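Local coordinates for periplasmic binding protein/LacI transcriptional regulator (Alkaliphilus metalliredigens, PDB 3CTP) that binds D-xylulofuranose and probably acts as a sugar-responsive DNA-binding transcriptional regulator of the LacI family, at residues A[175-180]-A[192-197]; A[116-121]-A[299-304]; A[83-88]-A[285-290]; A[96-99]-A[104-107]. All coordinates share one frame; numbering follows the deposited sequence. Where two conformers were deposited one is given.

Contact 1 (A[175-180]-A[192-197])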
loop_
_atom_site.group_PDB
_atom_site.type_symbol
_atom_site.label_atom_id
_atom_site.label_comp_id
_atom_site.label_asym_id
_atom_site.label_seq_id
_atom_site.Cartn_x
_atom_site.Cartn_y
_atom_site.Cartn_z
ATOM N N ILE A 175 11.726 -28.494 -3.014
ATOM C CA ILE A 175 11.252 -27.256 -2.374
ATOM C C ILE A 175 12.222 -26.102 -2.559
ATOM O O ILE A 175 13.436 -26.292 -2.442
ATOM C CB ILE A 175 11.018 -27.536 -0.887
ATOM C CG1 ILE A 175 9.815 -28.476 -0.750
ATOM C CG2 ILE A 175 10.818 -26.238 -0.077
ATOM C CD1 ILE A 175 9.634 -29.031 0.669
ATOM N N LEU A 176 11.657 -24.916 -2.840
ATOM C CA LEU A 176 12.427 -23.685 -2.977
ATOM C C LEU A 176 11.977 -22.727 -1.895
ATOM O O LEU A 176 10.764 -22.603 -1.636
ATOM C CB LEU A 176 12.078 -23.040 -4.323
ATOM C CG LEU A 176 12.618 -21.632 -4.603
ATOM C CD1 LEU A 176 14.137 -21.622 -4.637
ATOM C CD2 LEU A 176 12.086 -21.122 -5.934
ATOM N N HIS A 177 12.926 -22.023 -1.289
ATOM C CA HIS A 177 12.561 -20.884 -0.416
ATOM C C HIS A 177 13.150 -19.625 -1.041
ATOM O O HIS A 177 14.363 -19.543 -1.258
ATOM C CB HIS A 177 13.088 -21.079 1.012
ATOM C CG HIS A 177 12.910 -19.879 1.893
ATOM N ND1 HIS A 177 11.791 -19.079 1.829
ATOM C CD2 HIS A 177 13.695 -19.351 2.862
ATOM C CE1 HIS A 177 11.898 -18.095 2.723
ATOM N NE2 HIS A 177 13.036 -18.249 3.369
ATOM N N ILE A 178 12.266 -18.685 -1.393
ATOM C CA ILE A 178 12.693 -17.364 -1.821
ATOM C C ILE A 178 12.802 -16.564 -0.535
ATOM O O ILE A 178 11.773 -16.235 0.093
ATOM C CB ILE A 178 11.699 -16.753 -2.792
ATOM C CG1 ILE A 178 11.721 -17.631 -4.062
ATOM C CG2 ILE A 178 12.110 -15.293 -3.132
ATOM C CD1 ILE A 178 10.728 -17.249 -5.155
ATOM N N LYS A 179 14.049 -16.346 -0.111
ATOM C CA LYS A 179 14.321 -15.703 1.179
ATOM C C LYS A 179 14.532 -14.218 1.041
ATOM O O LYS A 179 14.814 -13.702 -0.048
ATOM C CB LYS A 179 15.508 -16.372 1.894
ATOM C CG LYS A 179 16.825 -16.126 1.265
ATOM C CD LYS A 179 18.007 -16.770 2.117
ATOM C CE LYS A 179 18.188 -16.119 3.453
ATOM N NZ LYS A 179 18.673 -14.701 3.410
ATOM N N GLY A 180 14.349 -13.524 2.148
ATOM C CA GLY A 180 14.465 -12.071 2.145
ATOM C C GLY A 180 15.898 -11.645 2.348
ATOM O O GLY A 180 16.790 -12.487 2.569
ATOM N N LYS A 192 15.748 -19.720 8.781
ATOM C CA LYS A 192 16.341 -20.700 9.690
ATOM C C LYS A 192 15.290 -21.727 10.136
ATOM O O LYS A 192 15.581 -22.933 10.231
ATOM C CB LYS A 192 16.913 -19.970 10.899
ATOM C CG LYS A 192 17.784 -20.884 11.766
ATOM C CD LYS A 192 18.806 -21.605 10.904
ATOM C CE LYS A 192 19.540 -22.687 11.689
ATOM N NZ LYS A 192 20.397 -23.525 10.811
ATOM N N GLY A 193 14.066 -21.278 10.403
ATOM C CA GLY A 193 13.042 -22.243 10.854
ATOM C C GLY A 193 12.702 -23.194 9.724
ATOM O O GLY A 193 12.486 -24.396 9.936
ATOM N N PHE A 194 12.634 -22.654 8.508
ATOM C CA PHE A 194 12.296 -23.483 7.343
ATOM C C PHE A 194 13.391 -24.520 7.108
ATOM O O PHE A 194 13.110 -25.712 6.905
ATOM C CB PHE A 194 12.158 -22.551 6.131
ATOM C CG PHE A 194 11.493 -23.188 4.941
ATOM C CD1 PHE A 194 10.115 -23.258 4.855
ATOM C CD2 PHE A 194 12.261 -23.645 3.890
ATOM C CE1 PHE A 194 9.487 -23.812 3.721
ATOM C CE2 PHE A 194 11.669 -24.193 2.764
ATOM C CZ PHE A 194 10.275 -24.289 2.678
ATOM N N LEU A 195 14.643 -24.063 7.150
ATOM C CA LEU A 195 15.787 -24.946 6.922
ATOM C C LEU A 195 15.882 -26.000 8.019
ATOM O O LEU A 195 16.116 -27.182 7.724
ATOM C CB LEU A 195 17.061 -24.105 6.849
ATOM C CG LEU A 195 18.358 -24.888 6.687
ATOM C CD1 LEU A 195 18.346 -25.791 5.437
ATOM C CD2 LEU A 195 19.519 -23.878 6.676
ATOM N N ASP A 196 15.668 -25.598 9.273
ATOM C CA ASP A 196 15.721 -26.595 10.357
ATOM C C ASP A 196 14.656 -27.676 10.118
ATOM O O ASP A 196 14.875 -28.852 10.408
ATOM C CB ASP A 196 15.515 -25.966 11.744
ATOM C CG ASP A 196 16.699 -25.146 12.195
ATOM O OD1 ASP A 196 17.769 -25.243 11.545
ATOM O OD2 ASP A 196 16.549 -24.387 13.198
ATOM N N GLY A 197 13.485 -27.273 9.632
ATOM C CA GLY A 197 12.461 -28.270 9.288
ATOM C C GLY A 197 12.932 -29.245 8.219
ATOM O O GLY A 197 12.744 -30.467 8.334
#
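Phe194 swings its ring out from the helix with CG anti to the backbone N (chi1 -166°), which aims the ring at strand 175-179. On the strand, Ile175 places its CG2 branch anti to its own backbone N, and this methyl meets the far end of the ring. Ile175 CG2 lies 3.4 Å from Phe194 CZ, close to the ring plane, so the methyl abuts the ring edge and not a face. Two residues on, His177 brings CB to 3.8 Å from Phe194 CE2. Ile175 and His177 point to the same side of the strand, and CE2 touches both. The imidazole and the phenyl ring are 5.3 Å apart between centroids, with planes at 37°. This is an oblique pair, neither stacked nor T-shaped. No hydrogen bond crosses between the two segments. His177 ND1 is hydrogen-bonded to the backbone O of Phe236. The Phe236 ring stacks with both His177 and Phe194, and Phe164 of helix 156-169 meets Phe194 edge-to-face. The contact lies in the beta-alpha-beta unit of strand 175-179, helix 185-200 and strand 206-209, where the helix packs on the parallel sheet. An alanine in place of Phe194 would probably open a gap between helix and strand and deprive Ile175 CG2, His177 CB and the Phe236 ring of a shared neighbour. The helix is thus held to this strand by apolar and aromatic packing, with the one polar side chain in the contact bonded within the sheet through a backbone oxygen.

Contact 2 (A[116-121]-A[299-304])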
loop_
_atom_site.group_PDB
_atom_site.type_symbol
_atom_site.label_atom_id
_atom_site.label_comp_id
_atom_site.label_asym_id
_atom_site.label_seq_id
_atom_site.Cartn_x
_atom_site.Cartn_y
_atom_site.Cartn_z
ATOM N N ARG A 116 10.451 17.110 18.407
ATOM C CA ARG A 116 10.083 16.807 19.781
ATOM C C ARG A 116 8.866 15.896 19.878
ATOM O O ARG A 116 7.955 16.131 20.695
ATOM C CB ARG A 116 9.809 18.098 20.568
ATOM C CG ARG A 116 11.040 18.959 20.802
ATOM C CD ARG A 116 10.667 20.149 21.689
ATOM N NE ARG A 116 11.827 20.732 22.355
ATOM C CZ ARG A 116 12.265 20.362 23.554
ATOM N NH1 ARG A 116 11.647 19.392 24.220
ATOM N NH2 ARG A 116 13.332 20.950 24.078
ATOM N N VAL A 117 8.823 14.867 19.049
ATOM C CA VAL A 117 7.745 13.874 19.207
ATOM C C VAL A 117 7.867 13.185 20.555
ATOM O O VAL A 117 8.944 13.168 21.167
ATOM C CB VAL A 117 7.729 12.844 18.053
ATOM C CG1 VAL A 117 7.507 13.574 16.732
ATOM C CG2 VAL A 117 9.024 12.018 18.025
ATOM N N ALA A 118 6.775 12.576 21.021
ATOM C CA ALA A 118 6.773 11.981 22.336
ATOM C C ALA A 118 7.510 10.656 22.354
ATOM O O ALA A 118 8.014 10.226 23.391
ATOM C CB ALA A 118 5.328 11.753 22.807
ATOM N N GLY A 119 7.527 9.984 21.209
ATOM C CA GLY A 119 8.152 8.663 21.129
ATOM C C GLY A 119 8.299 8.262 19.669
ATOM O O GLY A 119 7.706 8.878 18.802
ATOM N N ILE A 120 9.125 7.247 19.425
ATOM C CA ILE A 120 9.400 6.774 18.073
ATOM C C ILE A 120 9.259 5.256 18.034
ATOM O O ILE A 120 9.704 4.557 18.967
ATOM C CB ILE A 120 10.841 7.144 17.674
ATOM C CG1 ILE A 120 10.955 8.678 17.580
ATOM C CG2 ILE A 120 11.256 6.459 16.353
ATOM C CD1 ILE A 120 12.418 9.165 17.281
ATOM N N ILE A 121 8.625 4.757 16.978
ATOM C CA ILE A 121 8.541 3.316 16.703
ATOM C C ILE A 121 9.431 3.084 15.495
ATOM O O ILE A 121 9.142 3.579 14.418
ATOM C CB ILE A 121 7.084 2.882 16.372
ATOM C CG1 ILE A 121 6.175 3.180 17.564
ATOM C CG2 ILE A 121 7.050 1.373 15.991
ATOM C CD1 ILE A 121 4.647 3.235 17.175
ATOM N N LYS A 299 4.526 2.997 28.174
ATOM C CA LYS A 299 5.254 2.764 29.449
ATOM C C LYS A 299 6.566 3.524 29.493
ATOM O O LYS A 299 6.907 4.155 30.519
ATOM C CB LYS A 299 5.540 1.265 29.669
ATOM C CG LYS A 299 4.332 0.472 30.019
ATOM C CD LYS A 299 4.749 -0.960 30.374
ATOM C CE LYS A 299 3.587 -1.899 30.221
ATOM N NZ LYS A 299 2.578 -1.626 31.254
ATOM N N ILE A 300 7.325 3.466 28.405
ATOM C CA ILE A 300 8.600 4.159 28.363
ATOM C C ILE A 300 8.341 5.670 28.449
ATOM O O ILE A 300 9.008 6.375 29.204
ATOM C CB ILE A 300 9.447 3.837 27.108
ATOM C CG1 ILE A 300 9.696 2.327 26.938
ATOM C CG2 ILE A 300 10.792 4.580 27.150
ATOM C CD1 ILE A 300 10.475 1.722 28.073
ATOM N N ILE A 301 7.364 6.168 27.685
ATOM C CA ILE A 301 7.076 7.601 27.731
ATOM C C ILE A 301 6.760 8.067 29.142
ATOM O O ILE A 301 7.202 9.148 29.572
ATOM C CB ILE A 301 5.895 7.958 26.790
ATOM C CG1 ILE A 301 6.326 7.810 25.328
ATOM C CG2 ILE A 301 5.339 9.373 27.127
ATOM C CD1 ILE A 301 5.126 7.897 24.351
ATOM N N ASN A 302 5.978 7.261 29.856
ATOM C CA ASN A 302 5.467 7.596 31.185
ATOM C C ASN A 302 6.454 7.294 32.305
ATOM O O ASN A 302 6.204 7.644 33.470
ATOM C CB ASN A 302 4.190 6.797 31.455
ATOM C CG ASN A 302 2.996 7.293 30.635
ATOM O OD1 ASN A 302 3.067 8.324 29.991
ATOM N ND2 ASN A 302 1.902 6.547 30.664
ATOM N N GLY A 303 7.549 6.624 31.959
ATOM C CA GLY A 303 8.570 6.238 32.934
ATOM C C GLY A 303 8.155 5.087 33.836
ATOM O O GLY A 303 8.600 4.998 34.991
ATOM N N GLU A 304 7.310 4.196 33.325
ATOM C CA GLU A 304 6.833 3.067 34.094
ATOM C C GLU A 304 7.814 1.910 33.976
ATOM O O GLU A 304 8.583 1.818 33.005
ATOM C CB GLU A 304 5.434 2.669 33.629
ATOM C CG GLU A 304 4.425 3.784 33.858
ATOM C CD GLU A 304 3.092 3.560 33.182
ATOM O OE1 GLU A 304 2.832 2.436 32.698
ATOM O OE2 GLU A 304 2.289 4.524 33.152
#
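Ala118 and Gly119 face Ile301 in the last turn of helix 286-302. The CA atoms of Gly119 and Ile301 are 6.8 Å apart, which is close for a strand and a helix. Each segment holds the residue that follows a helix end. Arg116 and Gly303 each have positive phi and close a Schellman motif after helices 102-114 and 286-302. Ile301 does the touching from the helix side. Its CG1 is anti to the carbonyl carbon (chi1 -70°), and the CG1-CD1 arm runs against the backbone of Ala118. Ile301 CG1 is 3.5 Å from Ala118 O, and Ile301 CD1 is 4.2 Å from Ala118 CB. The lack of a side chain at Gly119 matters here. A beta carbon would point at Ile301 CD1 and sit tightly against it. Tyr91 touches both Ala118 and Ile301. Further along the strand, Ile121 packs on Ile293, Ile294 and Leu297 of the same helix. The arrangement is that of a helix packed on the face of a mainly parallel beta sheet, as in the alpha/beta domains of periplasmic binding protein-like LacI family regulators.

Contact 3 (A[83-88]-A[285-290])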
loop_
_atom_site.group_PDB
_atom_site.type_symbol
_atom_site.label_atom_id
_atom_site.label_comp_id
_atom_site.label_asym_id
_atom_site.label_seq_id
_atom_site.Cartn_x
_atom_site.Cartn_y
_atom_site.Cartn_z
ATOM N N GLU A 83 -2.109 3.327 14.445
ATOM C CA GLU A 83 -2.742 4.634 14.619
ATOM C C GLU A 83 -3.968 4.527 15.529
ATOM O O GLU A 83 -4.189 5.382 16.392
ATOM C CB GLU A 83 -3.108 5.273 13.273
ATOM C CG GLU A 83 -3.835 6.612 13.480
ATOM C CD GLU A 83 -3.325 7.730 12.602
ATOM O OE1 GLU A 83 -2.342 7.532 11.849
ATOM O OE2 GLU A 83 -3.903 8.837 12.700
ATOM N N GLU A 84 -4.738 3.464 15.373
ATOM C CA GLU A 84 -5.928 3.259 16.226
ATOM C C GLU A 84 -5.547 3.117 17.689
ATOM O O GLU A 84 -6.165 3.739 18.581
ATOM C CB GLU A 84 -6.683 1.998 15.800
ATOM C CG GLU A 84 -7.332 2.103 14.434
ATOM C CD GLU A 84 -8.632 2.922 14.426
ATOM O OE1 GLU A 84 -9.100 3.400 15.497
ATOM O OE2 GLU A 84 -9.201 3.047 13.325
ATOM N N TYR A 85 -4.572 2.248 17.961
ATOM C CA TYR A 85 -4.148 2.071 19.335
ATOM C C TYR A 85 -3.507 3.320 19.918
ATOM O O TYR A 85 -3.674 3.603 21.116
ATOM C CB TYR A 85 -3.255 0.838 19.503
ATOM C CG TYR A 85 -4.026 -0.456 19.428
ATOM C CD1 TYR A 85 -4.047 -1.199 18.278
ATOM C CD2 TYR A 85 -4.766 -0.917 20.525
ATOM C CE1 TYR A 85 -4.759 -2.393 18.196
ATOM C CE2 TYR A 85 -5.489 -2.126 20.446
ATOM C CZ TYR A 85 -5.482 -2.840 19.270
ATOM O OH TYR A 85 -6.183 -4.030 19.148
ATOM N N ALA A 86 -2.766 4.070 19.102
ATOM C CA ALA A 86 -2.180 5.334 19.571
ATOM C C ALA A 86 -3.282 6.320 19.934
ATOM O O ALA A 86 -3.220 6.987 20.960
ATOM C CB ALA A 86 -1.313 5.938 18.457
ATOM N N LYS A 87 -4.298 6.397 19.084
ATOM C CA LYS A 87 -5.426 7.287 19.348
ATOM C C LYS A 87 -6.106 6.938 20.682
ATOM O O LYS A 87 -6.494 7.850 21.437
ATOM C CB LYS A 87 -6.411 7.221 18.184
ATOM C CG LYS A 87 -7.651 8.093 18.407
ATOM C CD LYS A 87 -8.455 8.230 17.109
ATOM C CE LYS A 87 -9.187 6.942 16.813
ATOM N NZ LYS A 87 -9.874 7.002 15.478
ATOM N N ASN A 88 -6.267 5.653 20.977
ATOM C CA ASN A 88 -6.862 5.264 22.266
ATOM C C ASN A 88 -6.089 5.846 23.453
ATOM O O ASN A 88 -6.666 6.085 24.528
ATOM C CB ASN A 88 -6.881 3.743 22.412
ATOM C CG ASN A 88 -7.795 3.071 21.418
ATOM O OD1 ASN A 88 -8.493 3.732 20.655
ATOM N ND2 ASN A 88 -7.798 1.743 21.425
ATOM N N PRO A 285 0.012 -11.387 13.748
ATOM C CA PRO A 285 -1.179 -10.858 14.420
ATOM C C PRO A 285 -1.088 -9.353 14.577
ATOM O O PRO A 285 -0.633 -8.838 15.614
ATOM C CB PRO A 285 -1.154 -11.550 15.788
ATOM C CG PRO A 285 0.325 -11.819 16.045
ATOM C CD PRO A 285 0.919 -12.112 14.662
ATOM N N ILE A 286 -1.484 -8.640 13.521
ATOM C CA ILE A 286 -1.297 -7.195 13.478
ATOM C C ILE A 286 -1.932 -6.498 14.684
ATOM O O ILE A 286 -1.348 -5.568 15.258
ATOM C CB ILE A 286 -1.859 -6.623 12.146
ATOM C CG1 ILE A 286 -0.946 -7.098 10.997
ATOM C CG2 ILE A 286 -1.904 -5.117 12.189
ATOM C CD1 ILE A 286 -1.378 -6.614 9.581
ATOM N N GLU A 287 -3.140 -6.913 15.073
ATOM C CA GLU A 287 -3.772 -6.240 16.216
ATOM C C GLU A 287 -2.937 -6.411 17.489
ATOM O O GLU A 287 -2.738 -5.441 18.260
ATOM C CB GLU A 287 -5.207 -6.740 16.467
ATOM C CG GLU A 287 -6.178 -6.325 15.370
ATOM C CD GLU A 287 -6.701 -4.918 15.545
ATOM O OE1 GLU A 287 -6.720 -4.418 16.694
ATOM O OE2 GLU A 287 -7.120 -4.316 14.531
ATOM N N ALA A 288 -2.484 -7.636 17.763
ATOM C CA ALA A 288 -1.655 -7.851 18.959
ATOM C C ALA A 288 -0.317 -7.110 18.862
ATOM O O ALA A 288 0.183 -6.574 19.866
ATOM C CB ALA A 288 -1.405 -9.347 19.191
ATOM N N LEU A 289 0.297 -7.107 17.680
ATOM C CA LEU A 289 1.571 -6.393 17.521
ATOM C C LEU A 289 1.377 -4.907 17.788
ATOM O O LEU A 289 2.164 -4.289 18.507
ATOM C CB LEU A 289 2.105 -6.559 16.098
ATOM C CG LEU A 289 2.609 -7.963 15.777
ATOM C CD1 LEU A 289 2.731 -8.117 14.253
ATOM C CD2 LEU A 289 3.976 -8.218 16.454
ATOM N N ALA A 290 0.331 -4.326 17.186
ATOM C CA ALA A 290 0.104 -2.887 17.321
ATOM C C ALA A 290 -0.228 -2.523 18.753
ATOM O O ALA A 290 0.264 -1.532 19.294
ATOM C CB ALA A 290 -1.047 -2.463 16.368
#
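Tyr85 and Glu287 cross at about a right angle, with the ring and carboxylate planes 60° apart. The phenol reaches from helix 73-88 to the first turn of helix 286-302. Tyr85 OH gives its hydrogen to Glu287 OE1 at 2.5 Å, a short bond that meets the oxygen nearly along its C-O axis. The same oxygen lies near the plane of the ring, at its edge, 3.2 Å from Tyr85 CE1. Glu287 gets there by a bend at chi2 (-82°), which folds the carboxylate back toward the tyrosine although its CB does not aim at the other helix. Lower on the ring, Tyr85 CD1 packs against Ala290 CB at 3.8 Å. This approach is oblique to the ring. The CA atoms of Tyr85 and Ala290 are 6.8 Å apart, so the small alanine permits a close approach of the helices. Ala290 also rests on Val81 and Ile82, and Tyr85 also touches Ile294. On another side of helix 73-88, Glu83 bonds to Tyr108 of the second subunit. The contact therefore joins apolar packing on its buried side to a phenol-to-carboxylate hydrogen bond toward solvent. That bond would fix the direction of the hydroxyl, and its short length would probably reflect a negatively charged acceptor.

Contact 4 (A[96-99]-A[104-107])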
loop_
_atom_site.group_PDB
_atom_site.type_symbol
_atom_site.label_atom_id
_atom_site.label_comp_id
_atom_site.label_asym_id
_atom_site.label_seq_id
_atom_site.Cartn_x
_atom_site.Cartn_y
_atom_site.Cartn_z
ATOM N N CYS A 96 6.860 7.936 8.627
ATOM C CA CYS A 96 8.114 8.292 7.969
ATOM C C CYS A 96 8.587 7.095 7.197
ATOM O O CYS A 96 8.769 6.011 7.725
ATOM C CB CYS A 96 9.175 8.648 9.020
ATOM S SG CYS A 96 8.713 10.102 10.035
ATOM N N ASN A 97 8.813 7.323 5.913
ATOM C CA ASN A 97 9.140 6.304 5.005
ATOM C C ASN A 97 10.670 6.066 4.991
ATOM O O ASN A 97 11.393 6.913 4.491
ATOM C CB ASN A 97 8.751 6.906 3.654
ATOM C CG ASN A 97 9.051 6.021 2.550
ATOM O OD1 ASN A 97 9.630 4.974 2.765
ATOM N ND2 ASN A 97 8.664 6.412 1.332
ATOM N N THR A 98 11.177 4.959 5.544
ATOM C CA THR A 98 12.676 4.824 5.564
ATOM C C THR A 98 13.227 4.007 4.412
ATOM O O THR A 98 14.439 4.018 4.162
ATOM C CB THR A 98 13.208 4.198 6.857
ATOM O OG1 THR A 98 12.716 2.863 6.948
ATOM C CG2 THR A 98 12.813 5.022 8.087
ATOM N N ASP A 99 12.362 3.298 3.689
ATOM C CA ASP A 99 12.784 2.511 2.525
ATOM C C ASP A 99 13.960 1.585 2.765
ATOM O O ASP A 99 14.799 1.378 1.882
ATOM C CB ASP A 99 13.129 3.431 1.369
ATOM C CG ASP A 99 11.935 3.804 0.588
ATOM O OD1 ASP A 99 11.063 2.922 0.390
ATOM O OD2 ASP A 99 11.872 4.976 0.194
ATOM N N LYS A 104 18.225 7.251 5.260
ATOM C CA LYS A 104 16.885 7.821 5.435
ATOM C C LYS A 104 16.425 7.652 6.874
ATOM O O LYS A 104 15.790 8.534 7.449
ATOM C CB LYS A 104 15.869 7.162 4.493
ATOM C CG LYS A 104 16.059 7.595 3.044
ATOM C CD LYS A 104 15.133 6.838 2.111
ATOM C CE LYS A 104 15.464 7.210 0.663
ATOM N NZ LYS A 104 14.601 6.525 -0.339
ATOM N N GLU A 105 16.729 6.505 7.463
ATOM C CA GLU A 105 16.383 6.312 8.871
ATOM C C GLU A 105 17.094 7.345 9.742
ATOM O O GLU A 105 16.494 7.951 10.638
ATOM C CB GLU A 105 16.750 4.886 9.325
ATOM C CG GLU A 105 16.349 4.644 10.757
ATOM C CD GLU A 105 16.676 3.246 11.225
ATOM O OE1 GLU A 105 17.254 2.448 10.436
ATOM O OE2 GLU A 105 16.316 2.964 12.398
ATOM N N LYS A 106 18.388 7.550 9.497
ATOM C CA LYS A 106 19.119 8.534 10.295
ATOM C C LYS A 106 18.515 9.936 10.170
ATOM O O LYS A 106 18.381 10.685 11.151
ATOM C CB LYS A 106 20.595 8.545 9.860
ATOM C CG LYS A 106 21.429 9.574 10.584
ATOM C CD LYS A 106 22.905 9.456 10.169
ATOM C CE LYS A 106 23.539 8.139 10.625
ATOM N NZ LYS A 106 24.985 8.019 10.161
ATOM N N THR A 107 18.128 10.294 8.947
ATOM C CA THR A 107 17.565 11.601 8.694
ATOM C C THR A 107 16.249 11.760 9.443
ATOM O O THR A 107 16.015 12.764 10.091
ATOM C CB THR A 107 17.309 11.777 7.193
ATOM O OG1 THR A 107 18.566 11.771 6.498
ATOM C CG2 THR A 107 16.564 13.102 6.939
#
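Thr98 and Glu105 make the buried half of this contact, and Lys104 with Asp99 the more open half. On the inner side, Thr98 CG2 lies 3.9 Å from Glu105 CA, and the two side chains run side by side in the same direction. Thr98 OG1 sits between the backbone N and the carbonyl carbon (chi1 64°), which leaves CG2 anti to the carbonyl carbon and against the helix. Met66 of strand 62-67 touches both residues. The carboxylate of Glu105 is bonded to Ser125, Tyr131 and the backbone N of Gln126, and these partners would probably stabilise a negative charge. The CA atoms of Thr98 and Lys104 are only 5.2 Å apart. This is a short beta-alpha connection of the alpha/beta fold, between strand 92-97 and helix 102-114. Strand 92-97 is the outermost strand at its end of the seven-stranded sheet in this chain, and its Cys96 packs on Phe94 of the second subunit. Toward the partly exposed side, Lys104 lays an extended chain across the connection. Its CB is 3.5 Å and its CD 3.6 Å from Thr98 O. Asp99 has two conformers. In one, Lys104 NZ forms a salt bridge with Asp99 OD2 at 3.2 Å, on the anti side and 24° out of the carboxylate plane, so the pair may not be constant. A leucine in place of Lys104 would probably leave that conformer without its charged mate. In it, Asp99 OD1 is bonded to Asn69 ND2. Lys104 also packs on Lys87 of the second subunit.

Overall arrangement
Contact 1 stands apart from the other three. It is buried in the half built on the four-stranded sheet, and its centre is about 37 Å from that of contact 2. Contact 4 is also buried, while contacts 2 and 3 are partly buried. Contacts 2 and 3 share helix 286-302, one near each end, with centres about 16 Å apart. Contacts 2 and 4 reach the same seven-stranded sheet. The chemistry does not follow burial: contacts 1 and 2 have no hydrogen bond across them, whereas contacts 3 and 4 each add a bond to a carboxylate, the one in contact 4 seen in one conformer. Contacts 3 and 4 also both touch the second subunit.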